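PDB 2D2A: SufA protein from Escherichia coli, which binds [2Fe-2S] and [4Fe-4S] clusters built with sulfur from the SufS-SufE desulfurase and passes them on to target proteins such as ferredoxin and aconitase. Local coordinates for residues A[41-45]-A[46-50]; A[116-120]-A[121-125]. One frame throughout, in Å; residues are numbered along the deposited sequence.

Contact 1. Residues A[41-45]-A[46-50]; sequences LTLTP and AAAIH
T44 and A47 meet through the N-cap bond of helix 45-57: the amide N of A47 donates to T44 OG1 at 3.3 Å, with an angle of 156° at the hydrogen. Chi1 of 61° sets OG1 between the backbone N and the carbonyl carbon of T44, placing it within reach of the A47 amide. The same hydroxyl has a second partner in D116, so one oxygen serves both a helix end and the neighbouring strand 114-120. A48 N donates to T44 O at 2.9 Å, and I49 N to P45 O, also at 2.9 Å. T44 is thus the N-cap, its hydroxyl taking the A47 amide, while the T44 and P45 carbonyls begin the regular i to i+4 bonding, here where strand 42-43 leads through T44 into the helix, with P45 as its first residue. Beyond these bonds, A47 CB lies 3.5 Å from T44 OG1. Buried L43 packs against the turn: its CD1 touches A48 CB at 4.2 Å, while its CB faces A47 CB at 4.4 Å. L43 and A48 both rest on A98 of strand 98-103.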
loop_
_atom_site.group_PDB
_atom_site.type_symbol
_atom_site.label_atom_id
_atom_site.label_comp_id
_atom_site.label_asym_id
_atom_site.label_seq_id
_atom_site.Cartn_x
_atom_site.Cartn_y
_atom_site.Cartn_z
ATOM N N LEU A 41 15.469 -15.870 2.483
ATOM C CA LEU A 41 14.783 -14.623 2.784
ATOM C C LEU A 41 14.301 -14.599 4.138
ATOM O O LEU A 41 14.157 -15.578 4.717
ATOM C CB LEU A 41 13.624 -14.323 1.884
ATOM C CG LEU A 41 13.458 -14.414 0.402
ATOM C CD1 LEU A 41 12.635 -13.221 -0.200
ATOM C CD2 LEU A 41 14.678 -14.830 -0.503
ATOM N N THR A 42 13.997 -13.412 4.622
ATOM C CA THR A 42 13.479 -13.194 6.000
ATOM C C THR A 42 12.127 -12.422 6.260
ATOM O O THR A 42 11.674 -11.579 5.729
ATOM C CB THR A 42 14.653 -12.640 6.993
ATOM O OG1 THR A 42 14.998 -11.298 6.630
ATOM C CG2 THR A 42 15.998 -13.389 6.731
ATOM N N LEU A 43 11.604 -12.673 7.356
ATOM C CA LEU A 43 10.462 -11.989 7.828
ATOM C C LEU A 43 10.844 -11.266 9.103
ATOM O O LEU A 43 11.407 -11.886 10.025
ATOM C CB LEU A 43 9.425 -13.139 8.213
ATOM C CG LEU A 43 8.616 -14.034 7.205
ATOM C CD1 LEU A 43 7.420 -14.724 7.884
ATOM C CD2 LEU A 43 8.059 -13.316 6.144
ATOM N N THR A 44 10.491 -10.006 9.199
ATOM C CA THR A 44 10.666 -9.369 10.481
ATOM C C THR A 44 9.625 -9.966 11.443
ATOM O O THR A 44 8.576 -10.431 11.061
ATOM C CB THR A 44 10.412 -7.896 10.376
ATOM O OG1 THR A 44 9.068 -7.636 9.941
ATOM C CG2 THR A 44 11.360 -7.314 9.377
ATOM N N PRO A 45 9.894 -9.914 12.719
ATOM C CA PRO A 45 8.844 -10.360 13.719
ATOM C C PRO A 45 7.417 -9.774 13.450
ATOM O O PRO A 45 6.405 -10.393 13.604
ATOM C CB PRO A 45 9.330 -9.726 15.089
ATOM C CG PRO A 45 10.896 -9.523 14.802
ATOM C CD PRO A 45 11.060 -9.230 13.315
ATOM N N ALA A 46 7.382 -8.506 13.019
ATOM C CA ALA A 46 6.121 -7.859 12.779
ATOM C C ALA A 46 5.367 -8.621 11.576
ATOM O O ALA A 46 4.153 -8.850 11.664
ATOM C CB ALA A 46 6.266 -6.407 12.512
ATOM N N ALA A 47 6.110 -8.968 10.526
ATOM C CA ALA A 47 5.626 -9.611 9.386
ATOM C C ALA A 47 5.197 -10.984 9.729
ATOM O O ALA A 47 4.127 -11.430 9.345
ATOM C CB ALA A 47 6.651 -9.685 8.358
ATOM N N ALA A 48 5.970 -11.657 10.549
ATOM C CA ALA A 48 5.677 -13.010 11.115
ATOM C C ALA A 48 4.361 -13.068 11.956
ATOM O O ALA A 48 3.512 -13.998 11.681
ATOM C CB ALA A 48 6.856 -13.513 11.863
ATOM N N ILE A 49 4.200 -12.054 12.875
ATOM C CA ILE A 49 2.992 -11.961 13.719
ATOM C C ILE A 49 1.819 -11.790 12.711
ATOM O O ILE A 49 0.755 -12.420 12.745
ATOM C CB ILE A 49 2.990 -10.708 14.598
ATOM C CG1 ILE A 49 4.166 -10.465 15.733
ATOM C CG2 ILE A 49 1.619 -10.515 15.113
ATOM C CD1 ILE A 49 4.250 -11.562 16.774
ATOM N N HIS A 50 1.971 -10.887 11.784
ATOM C CA HIS A 50 0.791 -10.679 10.933
ATOM C C HIS A 50 0.478 -11.906 10.049
ATOM O O HIS A 50 -0.640 -12.072 9.667
ATOM C CB HIS A 50 1.057 -9.477 10.043
ATOM C CG HIS A 50 -0.136 -8.903 9.412
ATOM N ND1 HIS A 50 -0.355 -9.024 8.051
ATOM C CD2 HIS A 50 -1.225 -8.282 9.945
ATOM C CE1 HIS A 50 -1.527 -8.451 7.779
ATOM N NE2 HIS A 50 -2.072 -8.023 8.914
#

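Contact 2. Residues A[116-120]-A[121-125]; sequences DFVRE and GLNQI
F117 reaches across to Q124 and I125 with its ring. Its CB rests against A47 of helix 45-57, and CG stands anti to the backbone N (chi1 178°), which carries the ring along the partner strand: CD1 lies 3.6 Å from I125 O, CE1 approaches the I125 backbone, and CZ meets Q124 CB at 4.0 Å and, at the ring edge, Q124 NE2 at 3.9 Å. The amide plane stands 84° to the ring, which also stacks with H50. An alanine here would remove the ring and is likely to leave the Q124 amide freer to turn and H50 without the ring it stacks on. On the same amide, CD sits over the centre of one face of the R119 guanidinium, the planes 23° apart and stacked. V118 N to I125 O and I125 N to V118 O are both backbone hydrogen bonds of 3.1 Å, and E120 N donates to N123 O nearer the tip. The return bond from N123 N to E120 O is weak. G121, with positive phi, takes the second position of the type II' turn closing this beta hairpin. Strand 114-120 runs between strands 42-43 and 123-129; helix 45-57 packs on the F117 and Q124 side through H50, and L122 and N123 touch F143 of strand 142-144.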
loop_
_atom_site.group_PDB
_atom_site.type_symbol
_atom_site.label_atom_id
_atom_site.label_comp_id
_atom_site.label_asym_id
_atom_site.label_seq_id
_atom_site.Cartn_x
_atom_site.Cartn_y
_atom_site.Cartn_z
ATOM N N ASP A 116 8.703 -7.173 5.560
ATOM C CA ASP A 116 8.339 -6.547 6.806
ATOM C C ASP A 116 6.793 -6.161 6.618
ATOM O O ASP A 116 6.208 -6.255 5.496
ATOM C CB ASP A 116 9.197 -5.290 7.073
ATOM C CG ASP A 116 8.900 -4.521 8.361
ATOM O OD1 ASP A 116 8.388 -4.942 9.575
ATOM O OD2 ASP A 116 9.260 -3.346 8.271
ATOM N N PHE A 117 6.148 -5.684 7.743
ATOM C CA PHE A 117 4.766 -5.277 7.720
ATOM C C PHE A 117 4.669 -4.143 8.703
ATOM O O PHE A 117 5.148 -4.238 9.814
ATOM C CB PHE A 117 3.879 -6.477 8.168
ATOM C CG PHE A 117 2.447 -6.125 8.226
ATOM C CD1 PHE A 117 1.680 -6.172 7.094
ATOM C CD2 PHE A 117 1.855 -5.700 9.450
ATOM C CE1 PHE A 117 0.304 -5.683 7.164
ATOM C CE2 PHE A 117 0.561 -5.310 9.559
ATOM C CZ PHE A 117 -0.187 -5.233 8.397
ATOM N N VAL A 118 4.081 -3.018 8.271
ATOM C CA VAL A 118 3.980 -1.835 9.123
ATOM C C VAL A 118 2.561 -1.606 9.249
ATOM O O VAL A 118 1.875 -1.695 8.334
ATOM C CB VAL A 118 4.932 -0.530 8.848
ATOM C CG1 VAL A 118 5.601 -0.628 7.653
ATOM C CG2 VAL A 118 4.067 0.804 8.960
ATOM N N ARG A 119 2.095 -1.509 10.470
ATOM C CA ARG A 119 0.724 -1.126 10.795
ATOM C C ARG A 119 0.714 0.049 11.708
ATOM O O ARG A 119 1.335 0.055 12.746
ATOM C CB ARG A 119 -0.060 -2.258 11.403
ATOM C CG ARG A 119 -1.246 -1.826 12.040
ATOM C CD ARG A 119 -1.765 -2.839 12.862
ATOM N NE ARG A 119 -3.196 -2.883 12.712
ATOM C CZ ARG A 119 -3.887 -3.983 12.604
ATOM N NH1 ARG A 119 -5.217 -3.783 12.493
ATOM N NH2 ARG A 119 -3.287 -5.238 12.578
ATOM N N GLU A 120 0.055 1.082 11.250
ATOM C CA GLU A 120 -0.014 2.256 11.963
ATOM C C GLU A 120 -1.290 3.080 11.620
ATOM O O GLU A 120 -1.593 3.461 10.509
ATOM C CB GLU A 120 1.394 2.962 11.837
ATOM C CG GLU A 120 1.847 3.541 13.277
ATOM C CD GLU A 120 2.761 2.598 14.014
ATOM O OE1 GLU A 120 2.388 1.951 15.069
ATOM O OE2 GLU A 120 3.833 2.382 13.430
ATOM N N GLY A 121 -2.027 3.410 12.629
ATOM C CA GLY A 121 -3.417 3.794 12.382
ATOM C C GLY A 121 -4.119 3.020 11.253
ATOM O O GLY A 121 -4.326 1.795 11.269
ATOM N N LEU A 122 -4.341 3.711 10.179
ATOM C CA LEU A 122 -5.113 3.189 8.999
ATOM C C LEU A 122 -4.335 2.504 7.819
ATOM O O LEU A 122 -4.869 1.603 7.117
ATOM C CB LEU A 122 -6.044 4.370 8.643
ATOM C CG LEU A 122 -7.145 4.632 7.649
ATOM C CD1 LEU A 122 -7.420 6.192 7.326
ATOM C CD2 LEU A 122 -6.579 4.235 6.305
ATOM N N ASN A 123 -3.039 2.809 7.797
ATOM C CA ASN A 123 -2.011 2.143 7.088
ATOM C C ASN A 123 -1.668 0.781 7.429
ATOM O O ASN A 123 -1.147 0.480 8.456
ATOM C CB ASN A 123 -0.872 3.221 6.779
ATOM C CG ASN A 123 0.526 2.788 6.782
ATOM O OD1 ASN A 123 1.003 2.217 5.879
ATOM N ND2 ASN A 123 1.286 3.320 7.761
ATOM N N GLN A 124 -2.021 -0.137 6.519
ATOM C CA GLN A 124 -1.478 -1.507 6.665
ATOM C C GLN A 124 -0.712 -1.861 5.395
ATOM O O GLN A 124 -1.361 -1.932 4.280
ATOM C CB GLN A 124 -2.586 -2.393 6.886
ATOM C CG GLN A 124 -3.096 -2.264 8.142
ATOM C CD GLN A 124 -4.271 -3.340 8.474
ATOM O OE1 GLN A 124 -5.337 -2.873 8.859
ATOM N NE2 GLN A 124 -4.030 -4.676 8.402
ATOM N N ILE A 125 0.603 -2.149 5.547
ATOM C CA ILE A 125 1.274 -2.697 4.468
ATOM C C ILE A 125 2.414 -3.609 4.552
ATOM O O ILE A 125 3.157 -3.413 5.374
ATOM C CB ILE A 125 1.698 -1.486 3.606
ATOM C CG1 ILE A 125 2.193 -1.956 2.166
ATOM C CG2 ILE A 125 2.701 -0.545 4.324
ATOM C CD1 ILE A 125 2.377 -0.832 1.152
#

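Contact 1 and contact 2, their centres about 13 Å apart, meet where the start of helix 45-57 lies against strand 114-120. The polar tie is a probable hydrogen bond, T44 OG1 to D116 OD1 at 2.8 Å; beside it A47 CA packs on F117 CB at 3.8 Å, and H50 CE1 reaches F117 CE1 at 3.4 Å. Strands 42-43 and 114-120 are parallel neighbours, so the strand before the capped helix and the first strand of the hairpin lie side by side in one sheet. Contact 1 lies away from the cluster ligands. Contact 2 comes nearer, the side chain of I125 being about 10 Å from that of C137, a [4Fe-4S] ligand, and I125 also packs on N123 of the second subunit.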